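Local coordinates for protein alkaline phosphatase (Thermus thermophilus, PDB 7KWD) that probably hydrolyses phosphate monoesters as a homodimeric alkaline phosphatase that depends on zinc and magnesium ions, at residues S335-G338 against V339-L342; Q58-R62 against R63-R67; A328-S331 against Y332-S335; E367-R370 against A371-V375. All coordinates share one frame; numbering follows the deposited sequence.

Interaction 1 of 4, residues S335-G338 against V339-L342; sequences SSQG and VDLL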
ATOM      1  N   SER A 335       8.044 -14.560  -9.071  1.00 30.76           N
ATOM      2  CA  SER A 335       8.107 -13.282  -8.358  1.00 23.72           C
ATOM      3  C   SER A 335       8.897 -13.361  -7.060  1.00 28.73           C
ATOM      4  O   SER A 335       9.431 -12.336  -6.605  1.00 24.80           O
ATOM      5  CB  SER A 335       6.689 -12.784  -8.069  1.00 25.06           C
ATOM      6  OG  SER A 335       5.964 -12.572  -9.283  1.00 25.59           O
ATOM      7  N   SER A 336       8.991 -14.546  -6.443  1.00 21.59           N
ATOM      8  CA  SER A 336       9.732 -14.633  -5.185  1.00 23.16           C
ATOM      9  C   SER A 336      11.249 -14.555  -5.349  1.00 29.38           C
ATOM     10  O   SER A 336      11.953 -14.398  -4.342  1.00 25.21           O
ATOM     11  CB  SER A 336       9.388 -15.921  -4.439  1.00 29.24           C
ATOM     12  OG  SER A 336       8.002 -15.968  -4.142  1.00 34.61           O
ATOM     13  N   GLN A 337      11.775 -14.634  -6.573  1.00 32.87           N
ATOM     14  CA  GLN A 337      13.224 -14.536  -6.759  1.00 28.85           C
ATOM     15  C   GLN A 337      13.763 -13.223  -6.216  1.00 29.66           C
ATOM     16  O   GLN A 337      14.860 -13.178  -5.650  1.00 26.69           O
ATOM     17  CB  GLN A 337      13.574 -14.669  -8.240  1.00 36.69           C
ATOM     18  CG  GLN A 337      13.371 -16.058  -8.819  1.00 36.07           C
ATOM     19  CD  GLN A 337      14.136 -17.097  -8.036  1.00 37.48           C
ATOM     20  OE1 GLN A 337      15.361 -17.056  -7.968  1.00 35.59           O
ATOM     21  NE2 GLN A 337      13.411 -18.007  -7.407  1.00 38.01           N
ATOM     22  N   GLY A 338      12.996 -12.141  -6.362  1.00 30.98           N
ATOM     23  CA  GLY A 338      13.463 -10.855  -5.872  1.00 27.89           C
ATOM     24  C   GLY A 338      13.739 -10.842  -4.384  1.00 29.84           C
ATOM     25  O   GLY A 338      14.566 -10.068  -3.907  1.00 28.78           O
ATOM     26  N   VAL A 339      13.018 -11.666  -3.629  1.00 30.78           N
ATOM     27  CA  VAL A 339      13.276 -11.789  -2.204  1.00 24.72           C
ATOM     28  C   VAL A 339      14.605 -12.484  -1.977  1.00 27.04           C
ATOM     29  O   VAL A 339      15.433 -12.045  -1.172  1.00 25.42           O
ATOM     30  CB  VAL A 339      12.111 -12.544  -1.535  1.00 23.73           C
ATOM     31  CG1 VAL A 339      12.405 -12.864  -0.087  1.00 28.47           C
ATOM     32  CG2 VAL A 339      10.773 -11.711  -1.658  1.00 29.00           C
ATOM     33  N   ASP A 340      14.819 -13.612  -2.659  1.00 28.01           N
ATOM     34  CA  ASP A 340      16.105 -14.287  -2.549  1.00 28.99           C
ATOM     35  C   ASP A 340      17.241 -13.350  -2.898  1.00 25.62           C
ATOM     36  O   ASP A 340      18.275 -13.333  -2.226  1.00 29.34           O
ATOM     37  CB  ASP A 340      16.156 -15.497  -3.465  1.00 32.67           C
ATOM     38  CG  ASP A 340      15.104 -16.521  -3.149  1.00 32.09           C
ATOM     39  OD1 ASP A 340      14.689 -16.620  -1.970  1.00 31.94           O
ATOM     40  OD2 ASP A 340      14.702 -17.226  -4.094  1.00 33.36           O
ATOM     41  N   LEU A 341      17.057 -12.540  -3.933  1.00 26.09           N
ATOM     42  CA  LEU A 341      18.120 -11.680  -4.454  1.00 29.85           C
ATOM     43  C   LEU A 341      18.500 -10.550  -3.499  1.00 35.18           C
ATOM     44  O   LEU A 341      19.481  -9.844  -3.757  1.00 31.45           O
ATOM     45  CB  LEU A 341      17.667 -11.107  -5.798  1.00 28.27           C
ATOM     46  CG  LEU A 341      18.091 -11.688  -7.143  1.00 32.72           C
ATOM     47  CD1 LEU A 341      18.878 -12.952  -6.980  1.00 37.94           C
ATOM     48  CD2 LEU A 341      16.934 -11.895  -8.084  1.00 34.27           C
ATOM     49  N   LEU A 342      17.767 -10.368  -2.401  1.00 27.96           N
ATOM     50  CA  LEU A 342      18.182  -9.415  -1.387  1.00 26.22           C
ATOM     51  C   LEU A 342      19.216  -9.992  -0.449  1.00 28.16           C
ATOM     52  O   LEU A 342      19.969  -9.225   0.170  1.00 26.74           O
ATOM     53  CB  LEU A 342      16.974  -8.932  -0.573  1.00 29.65           C
ATOM     54  CG  LEU A 342      15.907  -8.176  -1.353  1.00 28.97           C
ATOM     55  CD1 LEU A 342      14.938  -7.430  -0.419  1.00 35.50           C
ATOM     56  CD2 LEU A 342      16.513  -7.162  -2.313  1.00 35.01           C
TER
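Gln337 and Leu341 hold the short helix 337-340 together through its one full i to i+4 bond: Leu341 N gives its hydrogen to Gln337 O at 2.9 Å, nearly along the C=O axis (N-H...O 152°). Leu342 N adds an i+3 bond to Val339 O at 3.1 Å. Weaker bonds converge on Ser336 O, from Val339 N at 3.0 Å and Asp340 N at 3.4 Å. Polar side chains meet more loosely. A bend in Gln337 (chi2 -55°) brings NE2 to 3.6 Å from Asp340 OD2, an approach and not a hydrogen bond, with amide and carboxylate planes 74° apart. The carboxylate has stronger partners on helix 51-65, OD2 in a salt bridge with Arg63 and OD1 in another with Arg64. Were Asp340 an alanine, Arg63 would probably lose its carboxylate partner here and Arg64 be left with Glu343, weakening the join between the two helices. Ser336 OG is likewise drawn outward, to Tyr91 N of the second subunit. The apolar contacts lie against carbonyls: Leu341 CD2 is 3.4 Å from Gln337 O, and Leu342 CG is 3.4 Å from Gly338 O, while Val339 turns to Tyr60. With two firm backbone bonds inside the turn, the outside salt bridges and the subunit bond probably add to its hold.

Interaction 2 of 4, residues Q58-R62 against R63-R67; sequences QAYAR and RRQGR
Gln65 leans back on Tyr60 and Ala61 where helix 51-65 runs out. Its CB lies 3.3 Å from Ala61 O. CG, anti to the carbonyl carbon (chi1 -58°), carries the chain along the tyrosine ring and comes within 3.9 Å of Tyr60 CE1. The extended chain then sets the amide beside the ring, NE2 in the ring plane at the edge and 3.7 Å from Tyr60 CE1. There NE2 donates to a water at 3.1 Å, and the same water bonds to Tyr60 OH. The other branch, OE1, turns to Arg67, whose NH1 donates to it at 2.6 Å (N-H...O 155°), with OE1 lying close to the guanidinium plane. A face of the same tyrosine ring is taken by Arg64: its CG makes a CH-pi contact 3.7 Å from the ring centroid, and the guanidinium, turned at about a right angle to the ring, pairs with Glu343 and Asp340. Gly66, with positive phi, breaks the helix. Arg67 N reaches back to Ala61 O at 2.9 Å, and a weaker bond joins Gly66 N to Arg62 O. Ala61 CB lies over one face of the Arg67 guanidinium, which also pairs with Asp294 on helix 283-306. With an arginine on its oxygen and a water on its nitrogen, the Gln65 amide is probably fixed against a flip.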
ATOM      1  N   GLN A  58       7.997  -9.504   5.438  1.00 18.96           N
ATOM      2  CA  GLN A  58       7.228 -10.688   5.819  1.00 26.47           C
ATOM      3  C   GLN A  58       7.701 -11.920   5.050  1.00 21.09           C
ATOM      4  O   GLN A  58       7.925 -12.979   5.633  1.00 20.37           O
ATOM      5  CB  GLN A  58       5.742 -10.442   5.555  1.00 21.16           C
ATOM      6  CG  GLN A  58       4.823 -11.600   5.927  1.00 27.59           C
ATOM      7  CD  GLN A  58       3.368 -11.303   5.568  1.00 24.42           C
ATOM      8  OE1 GLN A  58       2.491 -11.293   6.432  1.00 21.31           O
ATOM      9  NE2 GLN A  58       3.111 -11.062   4.287  1.00 28.37           N
ATOM     10  N   ALA A  59       7.871 -11.772   3.732  1.00 22.73           N
ATOM     11  CA  ALA A  59       8.303 -12.878   2.896  1.00 26.47           C
ATOM     12  C   ALA A  59       9.743 -13.232   3.186  1.00 29.63           C
ATOM     13  O   ALA A  59      10.090 -14.414   3.288  1.00 27.78           O
ATOM     14  CB  ALA A  59       8.133 -12.519   1.419  1.00 23.80           C
ATOM     15  N   TYR A  60      10.596 -12.220   3.340  1.00 25.46           N
ATOM     16  CA  TYR A  60      12.011 -12.493   3.559  1.00 25.81           C
ATOM     17  C   TYR A  60      12.222 -13.280   4.850  1.00 25.81           C
ATOM     18  O   TYR A  60      13.002 -14.235   4.897  1.00 25.60           O
ATOM     19  CB  TYR A  60      12.794 -11.184   3.585  1.00 22.18           C
ATOM     20  CG  TYR A  60      14.300 -11.405   3.597  1.00 28.00           C
ATOM     21  CD1 TYR A  60      14.976 -11.566   4.777  1.00 29.63           C
ATOM     22  CD2 TYR A  60      15.035 -11.497   2.408  1.00 26.63           C
ATOM     23  CE1 TYR A  60      16.337 -11.805   4.795  1.00 24.49           C
ATOM     24  CE2 TYR A  60      16.416 -11.718   2.433  1.00 24.43           C
ATOM     25  CZ  TYR A  60      17.050 -11.877   3.611  1.00 25.73           C
ATOM     26  OH  TYR A  60      18.412 -12.122   3.654  1.00 34.83           O
ATOM     27  N   ALA A  61      11.570 -12.862   5.931  1.00 27.23           N
ATOM     28  CA  ALA A  61      11.735 -13.580   7.191  1.00 22.83           C
ATOM     29  C   ALA A  61      11.337 -15.054   7.038  1.00 25.33           C
ATOM     30  O   ALA A  61      12.057 -15.958   7.482  1.00 23.70           O
ATOM     31  CB  ALA A  61      10.921 -12.885   8.287  1.00 26.87           C
ATOM     32  N   ARG A  62      10.195 -15.316   6.405  1.00 22.00           N
ATOM     33  CA  ARG A  62       9.738 -16.694   6.277  1.00 28.15           C
ATOM     34  C   ARG A  62      10.640 -17.469   5.330  1.00 28.01           C
ATOM     35  O   ARG A  62      11.194 -18.514   5.693  1.00 29.57           O
ATOM     36  CB  ARG A  62       8.297 -16.736   5.784  1.00 27.95           C
ATOM     37  CG  ARG A  62       7.267 -16.518   6.897  1.00 29.76           C
ATOM     38  CD  ARG A  62       5.887 -16.093   6.300  1.00 36.58           C
ATOM     39  NE  ARG A  62       4.835 -16.095   7.321  1.00 31.18           N
ATOM     40  CZ  ARG A  62       4.218 -17.187   7.750  1.00 30.43           C
ATOM     41  NH1 ARG A  62       4.509 -18.399   7.264  1.00 26.28           N
ATOM     42  NH2 ARG A  62       3.309 -17.074   8.696  1.00 22.30           N
ATOM     43  N   ARG A  63      10.842 -16.927   4.120  1.00 23.42           N
ATOM     44  CA  ARG A  63      11.520 -17.655   3.057  1.00 24.85           C
ATOM     45  C   ARG A  63      13.025 -17.772   3.277  1.00 32.44           C
ATOM     46  O   ARG A  63      13.618 -18.808   2.952  1.00 31.07           O
ATOM     47  CB  ARG A  63      11.234 -16.954   1.737  1.00 25.78           C
ATOM     48  CG  ARG A  63      11.775 -17.659   0.542  1.00 35.09           C
ATOM     49  CD  ARG A  63      11.261 -16.994  -0.714  1.00 33.48           C
ATOM     50  NE  ARG A  63      11.998 -17.415  -1.892  1.00 34.41           N
ATOM     51  CZ  ARG A  63      11.534 -18.262  -2.810  1.00 35.68           C
ATOM     52  NH1 ARG A  63      10.320 -18.794  -2.704  1.00 29.80           N
ATOM     53  NH2 ARG A  63      12.286 -18.557  -3.864  1.00 38.15           N
ATOM     54  N   ARG A  64      13.682 -16.715   3.764  1.00 30.05           N
ATOM     55  CA  ARG A  64      15.135 -16.741   3.857  1.00 24.37           C
ATOM     56  C   ARG A  64      15.651 -16.905   5.266  1.00 24.08           C
ATOM     57  O   ARG A  64      16.840 -17.199   5.450  1.00 30.44           O
ATOM     58  CB  ARG A  64      15.772 -15.450   3.323  1.00 28.26           C
ATOM     59  CG  ARG A  64      15.299 -14.969   1.982  1.00 36.69           C
ATOM     60  CD  ARG A  64      15.257 -16.074   0.994  1.00 41.62           C
ATOM     61  NE  ARG A  64      16.589 -16.501   0.583  1.00 39.78           N
ATOM     62  CZ  ARG A  64      16.931 -17.763   0.348  1.00 50.43           C
ATOM     63  NH1 ARG A  64      16.052 -18.756   0.510  1.00 52.02           N
ATOM     64  NH2 ARG A  64      18.168 -18.029  -0.055  1.00 54.11           N
ATOM     65  N   GLN A  65      14.830 -16.645   6.266  1.00 24.85           N
ATOM     66  CA  GLN A  65      15.256 -16.852   7.642  1.00 25.08           C
ATOM     67  C   GLN A  65      14.431 -17.917   8.335  1.00 26.29           C
ATOM     68  O   GLN A  65      14.685 -18.198   9.498  1.00 26.47           O
ATOM     69  CB  GLN A  65      15.194 -15.524   8.394  1.00 23.72           C
ATOM     70  CG  GLN A  65      16.070 -14.431   7.725  1.00 32.41           C
ATOM     71  CD  GLN A  65      16.130 -13.132   8.516  1.00 31.55           C
ATOM     72  OE1 GLN A  65      15.237 -12.832   9.290  1.00 28.56           O
ATOM     73  NE2 GLN A  65      17.200 -12.362   8.323  1.00 36.87           N
ATOM     74  N   GLY A  66      13.478 -18.525   7.638  1.00 26.55           N
ATOM     75  CA  GLY A  66      12.647 -19.562   8.252  1.00 29.41           C
ATOM     76  C   GLY A  66      11.980 -19.137   9.537  1.00 31.52           C
ATOM     77  O   GLY A  66      11.839 -19.946  10.465  1.00 32.18           O
ATOM     78  N   ARG A  67      11.546 -17.877   9.618  1.00 29.37           N
ATOM     79  CA  ARG A  67      10.906 -17.342  10.827  1.00 27.38           C
ATOM     80  C   ARG A  67       9.729 -16.459  10.423  1.00 25.26           C
ATOM     81  O   ARG A  67       9.725 -15.844   9.348  1.00 25.15           O
ATOM     82  CB  ARG A  67      11.896 -16.508  11.668  1.00 34.34           C
ATOM     83  CG  ARG A  67      12.434 -15.313  10.828  1.00 35.17           C
ATOM     84  CD  ARG A  67      13.430 -14.394  11.508  1.00 38.76           C
ATOM     85  NE  ARG A  67      12.697 -13.328  12.154  1.00 50.31           N
ATOM     86  CZ  ARG A  67      12.895 -12.034  11.963  1.00 41.91           C
ATOM     87  NH1 ARG A  67      13.834 -11.576  11.144  1.00 38.12           N
ATOM     88  NH2 ARG A  67      12.141 -11.183  12.643  1.00 47.98           N
TER
HETATM   89  O   HOH W   1      19.219 -13.105   6.137  1.00 38.06           O

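Interaction 3 of 4, residues A328-S331 against Y332-S335; sequences AGRS and YLES
Arg330, just ahead of the type I beta turn Tyr332 to Ser335, lies side by side with Leu333 of the turn, in the loop between strand 310-325 and helix 337-340. Both point the same way, and Leu333 CD1 lies over one face of the guanidinium, 3.6 Å from Arg330 NH2. The Tyr332 side chain leaves on another course: CG is anti to the carbonyl carbon (chi1 -60°), and ring atom CD1 passes 3.6 Å from Ala328 N. The ring extends to the second subunit, stacking edge-to-face with His433 and packing on His279, both zinc ligands there. In the backbone, Tyr332 N bonds to Gly329 O and Leu333 N to Arg330 O, each donor well above its carbonyl plane, and Glu334 N bonds to Ala328 O at 2.9 Å. At Gly329 a CB would clash with Glu334 CG. Ser335 OG ties the turn to the preceding residues of the loop by accepting from Ala328 N at 3.0 Å. Losing the hydroxyl of Ser335 to an alanine is likely to leave the Ala328 amide without this acceptor and Tyr332 O without one of its donors. Ser335 OG donates to Tyr332 O at 2.8 Å, on the same face of that carbonyl as Ser335 N.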
ATOM      1  N   ALA A 328       6.669 -11.207 -11.817  1.00 26.55           N
ATOM      2  CA  ALA A 328       7.808 -11.521 -12.669  1.00 30.67           C
ATOM      3  C   ALA A 328       7.700 -12.951 -13.191  1.00 35.96           C
ATOM      4  O   ALA A 328       7.410 -13.887 -12.439  1.00 29.33           O
ATOM      5  CB  ALA A 328       9.111 -11.348 -11.892  1.00 30.13           C
ATOM      6  N   GLY A 329       7.945 -13.118 -14.484  1.00 33.00           N
ATOM      7  CA  GLY A 329       7.931 -14.430 -15.092  1.00 37.38           C
ATOM      8  C   GLY A 329       6.571 -14.785 -15.650  1.00 33.16           C
ATOM      9  O   GLY A 329       5.577 -14.074 -15.474  1.00 30.90           O
ATOM     10  N   ARG A 330       6.529 -15.920 -16.351  1.00 34.32           N
ATOM     11  CA  ARG A 330       5.270 -16.441 -16.862  1.00 30.79           C
ATOM     12  C   ARG A 330       4.292 -16.637 -15.703  1.00 30.43           C
ATOM     13  O   ARG A 330       4.597 -17.318 -14.729  1.00 29.68           O
ATOM     14  CB  ARG A 330       5.512 -17.769 -17.599  1.00 38.67           C
ATOM     15  CG  ARG A 330       4.235 -18.490 -18.053  1.00 49.35           C
ATOM     16  CD  ARG A 330       4.493 -19.884 -18.678  1.00 58.17           C
ATOM     17  NE  ARG A 330       4.666 -20.957 -17.688  1.00 79.98           N
ATOM     18  CZ  ARG A 330       3.694 -21.466 -16.919  1.00 86.73           C
ATOM     19  NH1 ARG A 330       2.447 -21.000 -17.010  1.00 63.16           N
ATOM     20  NH2 ARG A 330       3.974 -22.441 -16.049  1.00 72.26           N
ATOM     21  N   SER A 331       3.108 -16.047 -15.825  1.00 33.35           N
ATOM     22  CA  SER A 331       2.078 -16.121 -14.775  1.00 34.24           C
ATOM     23  C   SER A 331       2.581 -15.621 -13.416  1.00 33.95           C
ATOM     24  O   SER A 331       2.039 -15.991 -12.378  1.00 32.77           O
ATOM     25  CB  SER A 331       1.539 -17.548 -14.634  1.00 36.30           C
ATOM     26  OG  SER A 331       1.014 -18.015 -15.855  1.00 36.36           O
ATOM     27  N   TYR A 332       3.592 -14.738 -13.424  1.00 27.17           N
ATOM     28  CA  TYR A 332       4.213 -14.178 -12.209  1.00 32.85           C
ATOM     29  C   TYR A 332       4.754 -15.274 -11.304  1.00 32.15           C
ATOM     30  O   TYR A 332       4.966 -15.077 -10.102  1.00 29.34           O
ATOM     31  CB  TYR A 332       3.253 -13.266 -11.432  1.00 30.50           C
ATOM     32  CG  TYR A 332       2.743 -12.073 -12.202  1.00 31.09           C
ATOM     33  CD1 TYR A 332       3.417 -11.581 -13.311  1.00 30.63           C
ATOM     34  CD2 TYR A 332       1.579 -11.430 -11.805  1.00 30.93           C
ATOM     35  CE1 TYR A 332       2.941 -10.476 -13.987  1.00 29.37           C
ATOM     36  CE2 TYR A 332       1.095 -10.356 -12.479  1.00 30.48           C
ATOM     37  CZ  TYR A 332       1.781  -9.866 -13.570  1.00 32.98           C
ATOM     38  OH  TYR A 332       1.262  -8.765 -14.225  1.00 31.90           O
ATOM     39  N   LEU A 333       5.078 -16.420 -11.894  1.00 31.84           N
ATOM     40  CA  LEU A 333       5.512 -17.542 -11.081  1.00 30.93           C
ATOM     41  C   LEU A 333       6.905 -17.382 -10.540  1.00 25.75           C
ATOM     42  O   LEU A 333       7.265 -18.117  -9.611  1.00 31.74           O
ATOM     43  CB  LEU A 333       5.436 -18.840 -11.868  1.00 31.31           C
ATOM     44  CG  LEU A 333       4.015 -19.384 -11.983  1.00 36.26           C
ATOM     45  CD1 LEU A 333       3.959 -20.560 -12.939  1.00 39.93           C
ATOM     46  CD2 LEU A 333       3.480 -19.815 -10.614  1.00 32.09           C
ATOM     47  N   GLU A 334       7.689 -16.438 -11.053  1.00 27.50           N
ATOM     48  CA  GLU A 334       9.043 -16.257 -10.543  1.00 29.99           C
ATOM     49  C   GLU A 334       9.160 -15.068  -9.589  1.00 27.81           C
ATOM     50  O   GLU A 334      10.271 -14.645  -9.278  1.00 29.29           O
ATOM     51  CB  GLU A 334      10.045 -16.105 -11.700  1.00 36.53           C
ATOM     52  CG  GLU A 334      10.149 -17.334 -12.657  1.00 35.95           C
ATOM     53  CD  GLU A 334      10.646 -18.611 -11.980  1.00 33.65           C
ATOM     54  OE1 GLU A 334      11.427 -18.516 -11.000  1.00 40.37           O
ATOM     55  OE2 GLU A 334      10.230 -19.708 -12.419  1.00 44.14           O
ATOM     56  N   SER A 335       8.044 -14.560  -9.071  1.00 30.76           N
ATOM     57  CA  SER A 335       8.107 -13.282  -8.358  1.00 23.72           C
ATOM     58  C   SER A 335       8.897 -13.361  -7.060  1.00 28.73           C
ATOM     59  O   SER A 335       9.431 -12.336  -6.605  1.00 24.80           O
ATOM     60  CB  SER A 335       6.689 -12.784  -8.069  1.00 25.06           C
ATOM     61  OG  SER A 335       5.964 -12.572  -9.283  1.00 25.59           O
TER

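Interaction 4 of 4, residues E367-R370 against A371-V375; sequences EAFR and AMKGV
Phe369 O is gripped from opposite faces of its carbonyl plane by Lys373 N at 2.9 Å and Val375 N at 3.2 Å. The second bond, with a weak one from Gly374 N to Arg370 O and the positive phi of Gly374, marks a glycine-terminated end to helix 362-373. Regular helical bonds precede it, Ala371 N to Glu367 O and Met372 N to Ala368 O. On the outer side Arg370 holds Glu367 side-on in a salt bridge: NE meets OE1 at 2.8 Å and NH2 meets OE2 at 3.0 Å, both oxygens on their syn side and both close to the guanidinium plane. A bend in the arginine chain (chi3 57°) turns its head back toward the carboxylate, with Ala371 CA under one face. Met372 folds back along the helix, its CE 3.8 Å from Ala368 CB. Phe369 and Val375 pack beyond the glycine, CD2 to CG1 4.3 Å. Lys373 reaches away to the carbonyl of Ala347, with Asp282 and Gln345 also on its NZ and Phe349 in a cation-pi contact. Phe369, Met372 and Lys373 thus lay one side of this helix on Met352 of helix 349-356, while Val375 meets Met413 in a loop.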
ATOM      1  N   GLU A 367      32.377  -2.556  -9.688  1.00 34.43           N
ATOM      2  CA  GLU A 367      32.859  -3.383  -8.593  1.00 40.52           C
ATOM      3  C   GLU A 367      32.024  -3.167  -7.340  1.00 45.20           C
ATOM      4  O   GLU A 367      31.766  -4.122  -6.594  1.00 39.95           O
ATOM      5  CB  GLU A 367      34.333  -3.094  -8.321  1.00 37.40           C
ATOM      6  CG  GLU A 367      34.896  -3.739  -7.066  1.00 40.25           C
ATOM      7  CD  GLU A 367      34.732  -5.249  -7.007  1.00 48.21           C
ATOM      8  OE1 GLU A 367      34.346  -5.877  -8.029  1.00 49.83           O
ATOM      9  OE2 GLU A 367      34.998  -5.800  -5.918  1.00 44.73           O
ATOM     10  N   ALA A 368      31.595  -1.923  -7.088  1.00 43.09           N
ATOM     11  CA  ALA A 368      30.787  -1.640  -5.901  1.00 41.74           C
ATOM     12  C   ALA A 368      29.455  -2.386  -5.950  1.00 38.19           C
ATOM     13  O   ALA A 368      29.053  -3.026  -4.971  1.00 37.30           O
ATOM     14  CB  ALA A 368      30.558  -0.135  -5.770  1.00 38.54           C
ATOM     15  N   PHE A 369      28.778  -2.347  -7.097  1.00 34.18           N
ATOM     16  CA  PHE A 369      27.541  -3.104  -7.249  1.00 39.17           C
ATOM     17  C   PHE A 369      27.764  -4.606  -7.097  1.00 46.20           C
ATOM     18  O   PHE A 369      26.930  -5.304  -6.498  1.00 36.22           O
ATOM     19  CB  PHE A 369      26.914  -2.792  -8.598  1.00 36.93           C
ATOM     20  CG  PHE A 369      26.036  -1.583  -8.575  1.00 42.42           C
ATOM     21  CD1 PHE A 369      26.595  -0.326  -8.591  1.00 35.88           C
ATOM     22  CD2 PHE A 369      24.648  -1.707  -8.538  1.00 42.48           C
ATOM     23  CE1 PHE A 369      25.789   0.799  -8.566  1.00 41.14           C
ATOM     24  CE2 PHE A 369      23.838  -0.590  -8.519  1.00 36.70           C
ATOM     25  CZ  PHE A 369      24.413   0.671  -8.529  1.00 33.40           C
ATOM     26  N   ARG A 370      28.865  -5.130  -7.655  1.00 40.95           N
ATOM     27  CA  ARG A 370      29.191  -6.540  -7.483  1.00 38.23           C
ATOM     28  C   ARG A 370      29.369  -6.874  -6.010  1.00 36.05           C
ATOM     29  O   ARG A 370      28.777  -7.827  -5.496  1.00 37.29           O
ATOM     30  CB  ARG A 370      30.470  -6.879  -8.262  1.00 44.76           C
ATOM     31  CG  ARG A 370      30.696  -8.375  -8.599  1.00 45.73           C
ATOM     32  CD  ARG A 370      32.193  -8.695  -8.871  1.00 55.33           C
ATOM     33  NE  ARG A 370      33.039  -8.313  -7.735  1.00 48.28           N
ATOM     34  CZ  ARG A 370      33.032  -8.943  -6.561  1.00 51.03           C
ATOM     35  NH1 ARG A 370      32.249  -9.993  -6.394  1.00 53.58           N
ATOM     36  NH2 ARG A 370      33.798  -8.530  -5.554  1.00 45.60           N
ATOM     37  N   ALA A 371      30.184  -6.107  -5.312  1.00 40.07           N
ATOM     38  CA  ALA A 371      30.530  -6.488  -3.956  1.00 40.02           C
ATOM     39  C   ALA A 371      29.412  -6.223  -2.956  1.00 36.32           C
ATOM     40  O   ALA A 371      29.246  -6.991  -2.011  1.00 39.86           O
ATOM     41  CB  ALA A 371      31.791  -5.740  -3.533  1.00 40.56           C
ATOM     42  N   MET A 372      28.622  -5.180  -3.153  1.00 37.43           N
ATOM     43  CA  MET A 372      27.674  -4.761  -2.135  1.00 38.84           C
ATOM     44  C   MET A 372      26.222  -5.023  -2.491  1.00 38.14           C
ATOM     45  O   MET A 372      25.396  -5.097  -1.575  1.00 30.36           O
ATOM     46  CB  MET A 372      27.905  -3.274  -1.823  1.00 46.23           C
ATOM     47  CG  MET A 372      29.269  -3.048  -1.123  1.00 46.74           C
ATOM     48  SD  MET A 372      29.699  -1.320  -0.768  1.00 52.40           S
ATOM     49  CE  MET A 372      30.862  -0.984  -2.103  1.00 54.26           C
ATOM     50  N   LYS A 373      25.899  -5.227  -3.772  1.00 34.70           N
ATOM     51  CA  LYS A 373      24.559  -5.628  -4.175  1.00 34.31           C
ATOM     52  C   LYS A 373      24.459  -7.012  -4.815  1.00 33.85           C
ATOM     53  O   LYS A 373      23.340  -7.477  -5.026  1.00 33.60           O
ATOM     54  CB  LYS A 373      23.979  -4.590  -5.154  1.00 33.60           C
ATOM     55  CG  LYS A 373      23.755  -3.211  -4.496  1.00 38.78           C
ATOM     56  CD  LYS A 373      22.753  -3.302  -3.336  1.00 31.82           C
ATOM     57  CE  LYS A 373      22.245  -1.906  -2.903  1.00 36.18           C
ATOM     58  NZ  LYS A 373      21.739  -1.960  -1.490  1.00 30.34           N
ATOM     59  N   GLY A 374      25.572  -7.691  -5.093  1.00 35.88           N
ATOM     60  CA  GLY A 374      25.522  -8.945  -5.810  1.00 32.25           C
ATOM     61  C   GLY A 374      25.042  -8.815  -7.246  1.00 37.66           C
ATOM     62  O   GLY A 374      24.418  -9.735  -7.775  1.00 38.09           O
ATOM     63  N   VAL A 375      25.309  -7.681  -7.880  1.00 29.91           N
ATOM     64  CA  VAL A 375      24.772  -7.334  -9.191  1.00 43.29           C
ATOM     65  C   VAL A 375      25.942  -7.136 -10.151  1.00 43.46           C
ATOM     66  O   VAL A 375      26.961  -6.542  -9.778  1.00 38.26           O
ATOM     67  CB  VAL A 375      23.912  -6.047  -9.122  1.00 42.05           C
ATOM     68  CG1 VAL A 375      23.715  -5.404 -10.507  1.00 36.45           C
ATOM     69  CG2 VAL A 375      22.555  -6.341  -8.487  1.00 39.27           C
TER

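Overall arrangement
Each contact spans consecutive residues, so each closes a turn or a helix end; none nests within or crosses another. Interaction 2 comes first and ends helix 51-65. Much later in the chain, interaction 3 closes the loop after strand 310-325 and hands on through the shared Ser335 to interaction 1 on helix 337-340. Interaction 4 finishes helix 362-373, its centre about 16 Å from that of interaction 1. Although far apart in sequence, interactions 1 and 2 touch through salt bridges and packing, which joins helix 337-340 to helix 51-65. Interactions 1, 2 and 3 all reach the second subunit and line the dimer interface; interaction 4 does not.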